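Side-chain contacts in octenoyl-CoA reductase/carboxylase (Streptomyces sp., PDB 4A0S), which catalyses the NADPH-dependent reductive carboxylation of 2-octenoyl-CoA, supplying an unusual polyketide extender unit for cinnabaramide biosynthesis: residues G234-Q239 with V406-V411; E160-A163 with E167-F170; R287-G292 with T344-Y349. One frame throughout, in Å; residues are numbered along the deposited sequence. Where two conformers were deposited one is given.

Interaction 1: G234-Q239 with V406-V411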
loop_
_atom_site.group_PDB
_atom_site.type_symbol
_atom_site.label_atom_id
_atom_site.label_comp_id
_atom_site.label_asym_id
_atom_site.label_seq_id
_atom_site.Cartn_x
_atom_site.Cartn_y
_atom_site.Cartn_z
ATOM N N GLY A 234 -0.538 25.417 -2.268
ATOM C CA GLY A 234 0.620 25.430 -1.367
ATOM C C GLY A 234 0.202 25.810 0.031
ATOM O O GLY A 234 0.691 25.259 1.016
ATOM N N SER A 235 -0.732 26.748 0.128
ATOM C CA SER A 235 -1.178 27.231 1.418
ATOM C C SER A 235 -1.818 26.141 2.239
ATOM O O SER A 235 -1.806 26.201 3.467
ATOM C CB SER A 235 -2.151 28.386 1.252
ATOM O OG SER A 235 -1.456 29.520 0.760
ATOM N N TYR A 236 -2.385 25.150 1.575
ATOM C CA TYR A 236 -2.906 23.989 2.309
ATOM C C TYR A 236 -1.894 22.891 2.453
ATOM O O TYR A 236 -1.825 22.258 3.508
ATOM C CB TYR A 236 -4.179 23.464 1.672
ATOM C CG TYR A 236 -5.289 24.458 1.821
ATOM C CD1 TYR A 236 -5.820 24.752 3.079
ATOM C CD2 TYR A 236 -5.802 25.127 0.711
ATOM C CE1 TYR A 236 -6.852 25.695 3.227
ATOM C CE2 TYR A 236 -6.822 26.066 0.842
ATOM C CZ TYR A 236 -7.334 26.346 2.100
ATOM O OH TYR A 236 -8.343 27.259 2.236
ATOM N N ALA A 237 -1.114 22.674 1.399
ATOM C CA ALA A 237 -0.039 21.693 1.430
ATOM C C ALA A 237 0.824 21.963 2.652
ATOM O O ALA A 237 1.121 21.054 3.426
ATOM C CB ALA A 237 0.783 21.766 0.158
ATOM N N ILE A 238 1.193 23.224 2.847
ATOM C CA ILE A 238 1.982 23.606 4.025
ATOM C C ILE A 238 1.333 23.123 5.316
ATOM O O ILE A 238 1.998 22.584 6.198
ATOM C CB ILE A 238 2.180 25.140 4.101
ATOM C CG1 ILE A 238 3.196 25.579 3.057
ATOM C CG2 ILE A 238 2.600 25.571 5.521
ATOM C CD1 ILE A 238 3.073 27.048 2.676
ATOM N N GLN A 239 0.028 23.319 5.421
ATOM C CA GLN A 239 -0.672 22.989 6.643
ATOM C C GLN A 239 -0.761 21.495 6.862
ATOM O O GLN A 239 -0.577 21.021 7.985
ATOM C CB GLN A 239 -2.045 23.603 6.622
ATOM C CG GLN A 239 -1.993 25.103 6.623
ATOM C CD GLN A 239 -3.339 25.648 6.915
ATOM O OE1 GLN A 239 -3.843 25.494 8.025
ATOM N NE2 GLN A 239 -3.977 26.206 5.904
ATOM N N VAL A 406 -1.963 35.663 -2.487
ATOM C CA VAL A 406 -1.435 34.494 -1.832
ATOM C C VAL A 406 -2.657 33.786 -1.279
ATOM O O VAL A 406 -3.720 34.411 -1.106
ATOM C CB VAL A 406 -0.415 34.856 -0.733
ATOM C CG1 VAL A 406 0.744 35.597 -1.359
ATOM C CG2 VAL A 406 -1.074 35.692 0.388
ATOM N N GLY A 407 -2.524 32.486 -1.034
ATOM C CA GLY A 407 -3.622 31.723 -0.514
ATOM C C GLY A 407 -4.792 31.760 -1.463
ATOM O O GLY A 407 -4.639 31.572 -2.669
ATOM N N LYS A 408 -5.962 32.029 -0.902
ATOM C CA LYS A 408 -7.199 31.880 -1.615
ATOM C C LYS A 408 -7.966 33.178 -1.628
ATOM O O LYS A 408 -8.098 33.858 -0.610
ATOM C CB LYS A 408 -8.072 30.816 -0.951
ATOM C CG LYS A 408 -7.623 29.370 -1.138
ATOM C CD LYS A 408 -7.734 28.868 -2.571
ATOM C CE LYS A 408 -9.129 29.067 -3.125
ATOM N NZ LYS A 408 -9.288 28.437 -4.452
ATOM N N VAL A 409 -8.490 33.487 -2.794
ATOM C CA VAL A 409 -9.368 34.619 -2.950
ATOM C C VAL A 409 -10.787 34.112 -2.910
ATOM O O VAL A 409 -11.209 33.359 -3.773
ATOM C CB VAL A 409 -9.133 35.357 -4.265
ATOM C CG1 VAL A 409 -10.080 36.566 -4.332
ATOM C CG2 VAL A 409 -7.706 35.832 -4.335
ATOM N N ALA A 410 -11.511 34.520 -1.882
ATOM C CA ALA A 410 -12.882 34.132 -1.735
ATOM C C ALA A 410 -13.728 35.060 -2.568
ATOM O O ALA A 410 -13.349 36.209 -2.831
ATOM C CB ALA A 410 -13.286 34.220 -0.280
ATOM N N VAL A 411 -14.884 34.558 -2.967
ATOM C CA VAL A 411 -15.880 35.386 -3.610
ATOM C C VAL A 411 -17.168 35.183 -2.842
ATOM O O VAL A 411 -17.659 34.057 -2.716
ATOM C CB VAL A 411 -16.053 35.027 -5.120
ATOM C CG1 VAL A 411 -17.175 35.821 -5.757
ATOM C CG2 VAL A 411 -14.756 35.268 -5.895
#
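Ser235, Tyr236 and Lys408 share the same first torsion. In each, the atom after CB sits beside the backbone N and opposite the carbonyl carbon, with chi1 between -67° and -73°. For Ser235 this lays the hydroxyl over the backbone of Gly407, where OG is 3.3 Å from Gly407 CA and 3.6 Å from Gly407 N. The two CA atoms of this pair, Ser235 CA and Gly407 CA, are 5.5 Å apart. For Tyr236 the same turn sends the phenol out to Lys408, whose side chain it crosses at about a right angle. The touching atom on the lysine is CG, 3.9 Å from Tyr236 CE2 and 4.0 Å from Tyr236 OH. It approaches the ring obliquely. The lysine chain then bends at chi2 and chi3, which carries NZ away from the phenol. On the helix itself, Gln239 NE2 turns back to Ser235 O at 3.3 Å, with Ser235 O lying in the plane of the amide.

The polar ends are satisfied elsewhere. Ser235 OG bonds to Gly231 O, Tyr236 OH to Ser199 OG and Ala383 N, and Lys408 NZ to Ile74 O and Ser73 OG.

Helix 232-243 follows the glycine-rich turn of the Rossmann domain, the usual dinucleotide-binding element of this dehydrogenase family. Strand 408-412 belongs to the mixed sheet, where it pairs antiparallel with strand 64-73. The contact therefore joins the two domains. Gly407, with a positive phi that favours glycine, also lines the NADP pocket.

No hydrogen bond or salt bridge crosses between 234-239 and 406-411. Two buried hydroxyls and the lysine's CG take part in the contact, while NZ bonds away from it. The bonds of these polar ends tie both segments to the surrounding chain.

Interaction 2: E160-A163 with E167-F170. With CO8 (octanoyl-coenzyme A), chain E.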
loop_
_atom_site.group_PDB
_atom_site.type_symbol
_atom_site.label_atom_id
_atom_site.label_comp_id
_atom_site.label_asym_id
_atom_site.label_seq_id
_atom_site.Cartn_x
_atom_site.Cartn_y
_atom_site.Cartn_z
ATOM N N GLU A 160 -16.159 9.118 -15.589
ATOM C CA GLU A 160 -17.103 10.230 -15.610
ATOM C C GLU A 160 -16.770 11.255 -14.528
ATOM O O GLU A 160 -17.555 12.151 -14.246
ATOM C CB GLU A 160 -18.549 9.730 -15.461
ATOM C CG GLU A 160 -19.024 8.779 -16.581
ATOM C CD GLU A 160 -18.984 9.411 -17.958
ATOM O OE1 GLU A 160 -18.889 10.652 -18.055
ATOM O OE2 GLU A 160 -19.034 8.653 -18.953
ATOM N N GLN A 161 -15.605 11.107 -13.910
ATOM C CA GLN A 161 -15.217 12.050 -12.888
ATOM C C GLN A 161 -15.018 13.395 -13.554
ATOM O O GLN A 161 -14.312 13.495 -14.547
ATOM C CB GLN A 161 -13.937 11.629 -12.171
ATOM C CG GLN A 161 -13.396 12.688 -11.226
ATOM C CD GLN A 161 -12.541 13.740 -11.935
ATOM O OE1 GLN A 161 -11.565 13.410 -12.630
ATOM N NE2 GLN A 161 -12.897 15.004 -11.752
ATOM N N ARG A 162 -15.672 14.401 -13.008
ATOM C CA ARG A 162 -15.552 15.767 -13.486
ATOM C C ARG A 162 -15.311 16.736 -12.345
ATOM O O ARG A 162 -15.540 16.403 -11.182
ATOM C CB ARG A 162 -16.786 16.159 -14.285
ATOM C CG ARG A 162 -16.847 15.446 -15.619
ATOM C CD ARG A 162 -18.047 15.918 -16.476
ATOM N NE ARG A 162 -17.964 15.265 -17.773
ATOM C CZ ARG A 162 -18.293 13.998 -17.997
ATOM N NH1 ARG A 162 -18.771 13.243 -17.012
ATOM N NH2 ARG A 162 -18.149 13.484 -19.216
ATOM N N ALA A 163 -14.794 17.907 -12.699
ATOM C CA ALA A 163 -14.596 19.007 -11.773
ATOM C C ALA A 163 -15.776 19.943 -11.921
ATOM O O ALA A 163 -15.984 20.566 -12.967
ATOM C CB ALA A 163 -13.298 19.746 -12.066
ATOM N N GLU A 167 -15.646 21.008 -15.822
ATOM C CA GLU A 167 -16.252 20.079 -16.785
ATOM C C GLU A 167 -17.744 19.922 -16.538
ATOM O O GLU A 167 -18.405 19.126 -17.206
ATOM C CB GLU A 167 -15.585 18.701 -16.739
ATOM C CG GLU A 167 -14.166 18.673 -17.266
ATOM C CD GLU A 167 -13.134 18.587 -16.169
ATOM O OE1 GLU A 167 -13.527 18.362 -15.008
ATOM O OE2 GLU A 167 -11.911 18.716 -16.469
ATOM N N THR A 168 -18.271 20.644 -15.559
ATOM C CA THR A 168 -19.704 20.664 -15.354
ATOM C C THR A 168 -20.168 22.089 -15.328
ATOM O O THR A 168 -19.402 22.997 -15.041
ATOM C CB THR A 168 -20.189 19.988 -14.042
ATOM O OG1 THR A 168 -20.105 20.901 -12.950
ATOM C CG2 THR A 168 -19.419 18.706 -13.745
ATOM N N ASN A 169 -21.448 22.262 -15.595
ATOM C CA ASN A 169 -22.033 23.557 -15.496
ATOM C C ASN A 169 -22.531 23.753 -14.074
ATOM O O ASN A 169 -22.381 22.871 -13.211
ATOM C CB ASN A 169 -23.185 23.688 -16.486
ATOM C CG ASN A 169 -23.224 25.048 -17.135
ATOM O OD1 ASN A 169 -23.009 26.070 -16.473
ATOM N ND2 ASN A 169 -23.505 25.077 -18.435
ATOM N N PHE A 170 -23.123 24.914 -13.845
ATOM C CA PHE A 170 -23.839 25.198 -12.597
ATOM C C PHE A 170 -22.874 25.202 -11.430
ATOM O O PHE A 170 -23.165 24.702 -10.342
ATOM C CB PHE A 170 -25.025 24.246 -12.405
ATOM C CG PHE A 170 -25.743 23.936 -13.693
ATOM C CD1 PHE A 170 -26.258 24.974 -14.475
ATOM C CD2 PHE A 170 -25.879 22.626 -14.134
ATOM C CE1 PHE A 170 -26.904 24.709 -15.702
ATOM C CE2 PHE A 170 -26.524 22.332 -15.336
ATOM C CZ PHE A 170 -27.044 23.391 -16.130
HETATM N N1A CO8 E . -11.687 24.761 -29.131
HETATM C C2A CO8 E . -12.594 23.783 -29.133
HETATM N N3A CO8 E . -12.245 22.520 -28.919
HETATM C C4A CO8 E . -10.948 22.214 -28.691
HETATM C C5A CO8 E . -9.972 23.203 -28.677
HETATM C C6A CO8 E . -10.373 24.516 -28.908
HETATM N N6A CO8 E . -9.473 25.504 -28.896
HETATM N N7A CO8 E . -8.798 22.621 -28.426
HETATM C C8A CO8 E . -9.023 21.312 -28.290
HETATM N N9A CO8 E . -10.332 21.065 -28.454
HETATM C C1B CO8 E . -11.046 19.760 -28.394
HETATM C C2B CO8 E . -10.808 18.940 -29.667
HETATM O O2B CO8 E . -12.024 18.256 -30.045
HETATM C C3B CO8 E . -9.749 17.952 -29.188
HETATM O O3B CO8 E . -9.789 16.759 -29.957
HETATM P P3B CO8 E . -8.635 16.608 -31.082
HETATM O O7A CO8 E . -9.406 16.274 -32.477
HETATM O O8A CO8 E . -7.973 18.081 -31.402
HETATM O O9A CO8 E . -7.601 15.628 -30.691
HETATM C C4B CO8 E . -10.149 17.684 -27.741
HETATM O O4B CO8 E . -10.583 18.963 -27.258
HETATM C C5B CO8 E . -8.939 17.353 -26.860
HETATM O O5B CO8 E . -9.364 17.243 -25.486
HETATM P P1A CO8 E . -10.220 15.929 -25.003
HETATM O O1A CO8 E . -10.514 16.153 -23.387
HETATM O O2A CO8 E . -11.522 15.738 -25.718
HETATM O O3A CO8 E . -9.260 14.629 -25.312
HETATM P P2A CO8 E . -8.149 13.908 -24.343
HETATM O O4A CO8 E . -6.939 13.467 -25.286
HETATM O O5A CO8 E . -8.685 12.762 -23.538
HETATM O O6A CO8 E . -7.531 15.080 -23.387
HETATM C CBP CO8 E . -6.785 16.124 -21.289
HETATM C CCP CO8 E . -7.237 14.826 -21.999
HETATM C CDP CO8 E . -5.386 16.450 -21.840
HETATM C CEP CO8 E . -6.663 15.812 -19.797
HETATM C CAP CO8 E . -7.817 17.269 -21.564
HETATM O OAP CO8 E . -9.201 16.881 -21.286
HETATM C C9P CO8 E . -7.478 18.616 -20.867
HETATM O O9P CO8 E . -6.563 19.315 -21.317
HETATM N N8P CO8 E . -8.246 18.967 -19.809
HETATM C C7P CO8 E . -8.089 20.275 -19.104
HETATM C C6P CO8 E . -7.318 20.212 -17.756
HETATM C C5P CO8 E . -6.368 21.431 -17.669
HETATM O O5P CO8 E . -5.466 21.563 -18.492
HETATM N N4P CO8 E . -6.603 22.420 -16.809
HETATM C C3P CO8 E . -7.472 22.470 -15.638
HETATM C C2P CO8 E . -6.438 22.534 -14.504
HETATM S S1P CO8 E . -6.630 21.142 -13.328
HETATM C "C1'" CO8 E . -7.419 22.010 -12.056
HETATM O "O1'" CO8 E . -7.260 23.229 -11.866
HETATM C "C2'" CO8 E . -8.261 21.226 -11.296
HETATM C "C3'" CO8 E . -8.974 21.708 -10.223
HETATM C "C4'" CO8 E . -9.775 20.826 -9.486
HETATM C "C5'" CO8 E . -10.097 19.499 -10.156
HETATM C "C6'" CO8 E . -11.112 18.815 -9.213
HETATM C "C7'" CO8 E . -11.308 17.389 -9.644
HETATM C "C8'" CO8 E . -12.419 16.790 -8.777
HETATM O O HOH W 1 -11.686 16.785 -13.890
#
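This is a tight turn held by backbone and carboxylate bonds, on the wall of the acyl pocket in the GroES-like part of the chain. Ala163 and Glu167 are joined by two hydrogen bonds, one in each direction. Glu167 N donates to Ala163 O at 2.9 Å, and the bond lies in the carbonyl plane. In return, Ala163 N donates to Glu167 OE1 at 2.7 Å, with an angle of 159°, and meets that oxygen nearly end-on. The glutamate can do this because its chain bends at chi2 (104°), folding the carboxylate back over the turn. Thr168 N adds a weak, long bond to Ala163 O.

Glu167 OE1 also accepts from water 1 at 2.7 Å. That water in turn accepts from Gln161 NE2 at 3.0 Å, so OE1 links the turn to the glutamine through one bridge.

Arg162 lies obliquely across the glutamate and touches it with carbon, not charge. Arg162 CG is 3.7 Å from Glu167 CB, and the guanidinium plane stands 72° from the Glu167 carboxylate. The extended arginine chain instead delivers NH1 and NH2 to a single oxygen, Glu160 OE1. The shorter bond of this salt bridge is Arg162 NH1 to Glu160 OE1, 2.8 Å. Arg162 CB also rests on the methyl CG2 of Thr168.

The octanoyl tail runs along 161-163. Its C6' packs on Ala163 CB at 3.7 Å, and its terminal C8' lies close to Gln161 NE2.

From the second subunit, Met352 packs on Glu167 and Arg328 bonds to Gln161 OE1. Strand 162-163 pairs antiparallel with strand 142-143. Helix 89-97 covers Arg162, Glu167 and Thr168, and its Asn96 ND2 bonds to Glu167 O.

Interaction 3: R287-G292 with T344-Y349. With CO8 (octanoyl-coenzyme A), chain L.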
loop_
_atom_site.group_PDB
_atom_site.type_symbol
_atom_site.label_atom_id
_atom_site.label_comp_id
_atom_site.label_asym_id
_atom_site.label_seq_id
_atom_site.Cartn_x
_atom_site.Cartn_y
_atom_site.Cartn_z
ATOM N N ARG A 287 21.317 22.768 -16.876
ATOM C CA ARG A 287 20.959 23.735 -15.897
ATOM C C ARG A 287 19.903 23.182 -14.950
ATOM O O ARG A 287 19.989 23.434 -13.752
ATOM C CB ARG A 287 20.425 25.015 -16.548
ATOM C CG ARG A 287 20.072 26.109 -15.550
ATOM C CD ARG A 287 20.321 27.484 -16.120
ATOM N NE ARG A 287 19.188 27.979 -16.896
ATOM C CZ ARG A 287 18.188 28.700 -16.396
ATOM N NH1 ARG A 287 18.154 29.015 -15.107
ATOM N NH2 ARG A 287 17.212 29.104 -17.189
ATOM N N VAL A 288 19.030 22.302 -15.458
ATOM C CA VAL A 288 18.055 21.650 -14.585
ATOM C C VAL A 288 18.792 20.762 -13.588
ATOM O O VAL A 288 18.483 20.786 -12.400
ATOM C CB VAL A 288 16.951 20.875 -15.358
ATOM C CG1 VAL A 288 16.068 20.086 -14.403
ATOM C CG2 VAL A 288 16.089 21.837 -16.154
ATOM N N VAL A 289 19.793 20.018 -14.060
ATOM C CA VAL A 289 20.566 19.149 -13.164
ATOM C C VAL A 289 21.335 19.974 -12.139
ATOM O O VAL A 289 21.217 19.732 -10.931
ATOM C CB VAL A 289 21.505 18.179 -13.932
ATOM C CG1 VAL A 289 22.448 17.462 -12.977
ATOM C CG2 VAL A 289 20.681 17.156 -14.713
ATOM N N GLU A 290 22.101 20.957 -12.614
ATOM C CA GLU A 290 22.856 21.840 -11.718
ATOM C C GLU A 290 21.926 22.463 -10.685
ATOM O O GLU A 290 22.161 22.345 -9.488
ATOM C CB GLU A 290 23.572 22.954 -12.482
ATOM C CG GLU A 290 24.655 22.507 -13.434
ATOM C CD GLU A 290 25.071 23.622 -14.379
ATOM O OE1 GLU A 290 24.437 23.769 -15.446
ATOM O OE2 GLU A 290 26.012 24.369 -14.048
ATOM N N THR A 291 20.869 23.112 -11.168
ATOM C CA THR A 291 19.897 23.782 -10.313
ATOM C C THR A 291 19.205 22.802 -9.370
ATOM O O THR A 291 19.081 23.081 -8.182
ATOM C CB THR A 291 18.855 24.561 -11.140
ATOM O OG1 THR A 291 19.528 25.509 -11.973
ATOM C CG2 THR A 291 17.873 25.303 -10.233
ATOM N N GLY A 292 18.781 21.656 -9.900
ATOM C CA GLY A 292 18.198 20.593 -9.080
ATOM C C GLY A 292 19.135 20.248 -7.944
ATOM O O GLY A 292 18.723 20.159 -6.784
ATOM N N THR A 344 9.428 17.949 -19.142
ATOM C CA THR A 344 10.639 17.226 -19.462
ATOM C C THR A 344 11.409 16.989 -18.186
ATOM O O THR A 344 11.496 17.861 -17.320
ATOM C CB THR A 344 11.508 17.978 -20.474
ATOM O OG1 THR A 344 10.744 18.174 -21.668
ATOM C CG2 THR A 344 12.791 17.187 -20.804
ATOM N N PHE A 345 11.935 15.781 -18.066
ATOM C CA PHE A 345 12.709 15.404 -16.922
ATOM C C PHE A 345 13.714 14.358 -17.357
ATOM O O PHE A 345 13.550 13.695 -18.388
ATOM C CB PHE A 345 11.810 14.882 -15.788
ATOM C CG PHE A 345 11.209 13.533 -16.057
ATOM C CD1 PHE A 345 10.035 13.416 -16.793
ATOM C CD2 PHE A 345 11.829 12.377 -15.596
ATOM C CE1 PHE A 345 9.471 12.156 -17.060
ATOM C CE2 PHE A 345 11.275 11.116 -15.852
ATOM C CZ PHE A 345 10.099 11.007 -16.587
ATOM N N ASP A 346 14.751 14.226 -16.549
ATOM C CA ASP A 346 15.787 13.253 -16.773
ATOM C C ASP A 346 15.353 11.976 -16.051
ATOM O O ASP A 346 15.271 11.932 -14.824
ATOM C CB ASP A 346 17.105 13.801 -16.227
ATOM C CG ASP A 346 18.296 12.924 -16.553
ATOM O OD1 ASP A 346 18.155 11.691 -16.672
ATOM O OD2 ASP A 346 19.397 13.492 -16.673
ATOM N N ASN A 347 15.059 10.951 -16.831
ATOM C CA ASN A 347 14.524 9.717 -16.274
ATOM C C ASN A 347 15.540 8.949 -15.460
ATOM O O ASN A 347 15.173 8.117 -14.639
ATOM C CB ASN A 347 13.944 8.814 -17.360
ATOM C CG ASN A 347 13.091 7.685 -16.777
ATOM O OD1 ASN A 347 12.264 7.905 -15.882
ATOM N ND2 ASN A 347 13.299 6.476 -17.271
ATOM N N ARG A 348 16.815 9.232 -15.669
ATOM C CA ARG A 348 17.840 8.597 -14.855
ATOM C C ARG A 348 17.586 8.855 -13.376
ATOM O O ARG A 348 17.671 7.947 -12.562
ATOM C CB ARG A 348 19.237 9.053 -15.253
ATOM C CG ARG A 348 19.667 8.468 -16.580
ATOM C CD ARG A 348 20.961 9.085 -17.031
ATOM N NE ARG A 348 20.927 10.541 -16.885
ATOM C CZ ARG A 348 22.004 11.321 -16.897
ATOM N NH1 ARG A 348 23.210 10.791 -17.054
ATOM N NH2 ARG A 348 21.873 12.635 -16.746
ATOM N N TYR A 349 17.227 10.084 -13.043
ATOM C CA TYR A 349 16.929 10.410 -11.658
ATOM C C TYR A 349 15.696 9.670 -11.180
ATOM O O TYR A 349 15.604 9.299 -10.013
ATOM C CB TYR A 349 16.835 11.923 -11.465
ATOM C CG TYR A 349 18.181 12.551 -11.698
ATOM C CD1 TYR A 349 19.123 12.614 -10.682
ATOM C CD2 TYR A 349 18.542 13.020 -12.967
ATOM C CE1 TYR A 349 20.385 13.162 -10.902
ATOM C CE2 TYR A 349 19.791 13.564 -13.201
ATOM C CZ TYR A 349 20.710 13.635 -12.164
ATOM O OH TYR A 349 21.946 14.175 -12.396
HETATM N N1A CO8 L . 34.856 11.057 -18.061
HETATM C C2A CO8 L . 35.108 11.130 -16.757
HETATM N N3A CO8 L . 34.178 11.520 -15.889
HETATM C C4A CO8 L . 32.944 11.856 -16.314
HETATM C C5A CO8 L . 32.647 11.792 -17.671
HETATM C C6A CO8 L . 33.644 11.380 -18.554
HETATM N N6A CO8 L . 33.408 11.299 -19.863
HETATM N N7A CO8 L . 31.380 12.170 -17.825
HETATM C C8A CO8 L . 30.896 12.461 -16.617
HETATM N N9A CO8 L . 31.846 12.280 -15.689
HETATM C C1B CO8 L . 31.690 12.483 -14.202
HETATM C C2B CO8 L . 31.559 13.937 -13.722
HETATM O O2B CO8 L . 32.306 14.105 -12.507
HETATM C C3B CO8 L . 30.059 14.092 -13.460
HETATM O O3B CO8 L . 29.819 14.988 -12.371
HETATM P P3B CO8 L . 28.997 16.363 -12.600
HETATM O O7A CO8 L . 29.795 17.130 -13.787
HETATM O O8A CO8 L . 27.561 15.933 -13.211
HETATM O O9A CO8 L . 28.888 17.143 -11.343
HETATM C C4B CO8 L . 29.657 12.700 -13.009
HETATM O O4B CO8 L . 30.437 11.807 -13.843
HETATM C C5B CO8 L . 28.130 12.512 -13.181
HETATM O O5B CO8 L . 27.656 11.299 -12.544
HETATM P P1A CO8 L . 27.370 11.207 -10.930
HETATM O O1A CO8 L . 26.667 9.754 -10.695
HETATM O O2A CO8 L . 28.600 11.387 -10.113
HETATM O O3A CO8 L . 26.262 12.356 -10.542
HETATM P P2A CO8 L . 24.691 12.056 -10.188
HETATM O O4A CO8 L . 23.989 13.500 -10.315
HETATM O O5A CO8 L . 24.417 11.401 -8.869
HETATM O O6A CO8 L . 24.093 11.206 -11.426
HETATM C CBP CO8 L . 22.928 9.380 -12.536
HETATM C CCP CO8 L . 23.184 10.116 -11.218
HETATM C CDP CO8 L . 22.261 10.375 -13.499
HETATM C CEP CO8 L . 21.981 8.206 -12.239
HETATM C CAP CO8 L . 24.299 8.898 -13.095
HETATM O OAP CO8 L . 25.029 8.184 -12.077
HETATM C C9P CO8 L . 24.139 7.960 -14.295
HETATM O O9P CO8 L . 23.779 8.376 -15.403
HETATM N N8P CO8 L . 24.412 6.690 -13.994
HETATM C C7P CO8 L . 24.284 5.590 -14.944
HETATM C C6P CO8 L . 22.791 5.335 -15.169
HETATM C C5P CO8 L . 22.601 4.764 -16.571
HETATM O O5P CO8 L . 22.491 5.503 -17.551
HETATM N N4P CO8 L . 22.611 3.434 -16.645
HETATM C C3P CO8 L . 22.754 2.567 -15.465
HETATM C C2P CO8 L . 22.399 1.151 -15.881
HETATM S S1P CO8 L . 20.585 0.850 -15.925
HETATM C "C1'" CO8 L . 20.724 -0.864 -15.963
HETATM O "O1'" CO8 L . 20.960 -1.423 -17.039
HETATM C "C2'" CO8 L . 20.627 -1.546 -14.752
HETATM C "C3'" CO8 L . 20.728 -2.932 -14.678
HETATM C "C4'" CO8 L . 20.575 -3.645 -13.482
HETATM C "C5'" CO8 L . 20.449 -2.807 -12.204
HETATM C "C6'" CO8 L . 20.585 -3.706 -10.961
HETATM C "C7'" CO8 L . 20.782 -2.796 -9.760
HETATM C "C8'" CO8 L . 20.817 -3.624 -8.488
#
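The Tyr349 ring takes Val289 obliquely, and the pantetheine methyl CDP of octanoyl-CoA lies over one of its faces, 3.8 Å above the plane and offset toward the rim. Asp346 O lies at its edge, in plane. The Arg348 guanidinium has the same methyl over the centre of one face, 3.5 Å above the plane, and the Asp346 carboxylate at its edge. Tyr341 of the second subunit makes a cation-pi contact with the guanidinium.

Val289 meets the tyrosine with both branches, at about a right angle. Its CG2 is 4.0 Å from Tyr349 CE2, and its CG1 is 3.4 Å from Tyr349 OH. That hydroxyl donates to the diphosphate oxygen O4A of the ligand at 3.0 Å. The valine backs a phenol whose hydroxyl is bonded to the acyl-CoA ligand.

Arg348 grips Asp346 side-on, edge to edge in the guanidinium plane. Arg348 NE bonds to Asp346 OD1 at 3.0 Å and is almost straight, at 173°. Arg348 NH2 bonds to Asp346 OD2 at 2.6 Å. Both oxygens use their syn lone pairs. A bend at chi3 (-46°) turns the guanidinium back onto the aspartate. OD1 also accepts from Arg348 N on its anti side, so Asp346 caps the helix that starts here. Arg348 NH1 adds a weak bond to the ligand oxygen O9P. A leucine in place of Arg348 would probably leave the Asp346 carboxylate without its charged mate, set it freer to turn, and take the flat surface from under the ligand methyl.

Arg286 and Arg293 also bond to the ligand, as does His91 of the second subunit. Thr344 and Phe345 pair antiparallel with a strand of that subunit. An N-capped helix after an interface strand here forms one side of a coenzyme A pocket shared between two subunits.

In the fold
From the N terminus, interaction 2 comes first. It closes a loop of only three residues, between 163 and 167, and is complete before the others open. Interaction 1 opens at 234-239 on helix 232-243 and closes at 406-411, with 166 residues between. Interaction 3 is nested inside that long loop, joining helix 285-303 to the end of strand 342-346 and the start of helix 347-352. None of the three touches another; the centres of interactions 2 and 3 are about 35 Å apart. Interaction 1 ties the Rossmann domain to the mixed sheet of the other domain. Interactions 2 and 3 each meet an octanoyl-CoA and the second subunit.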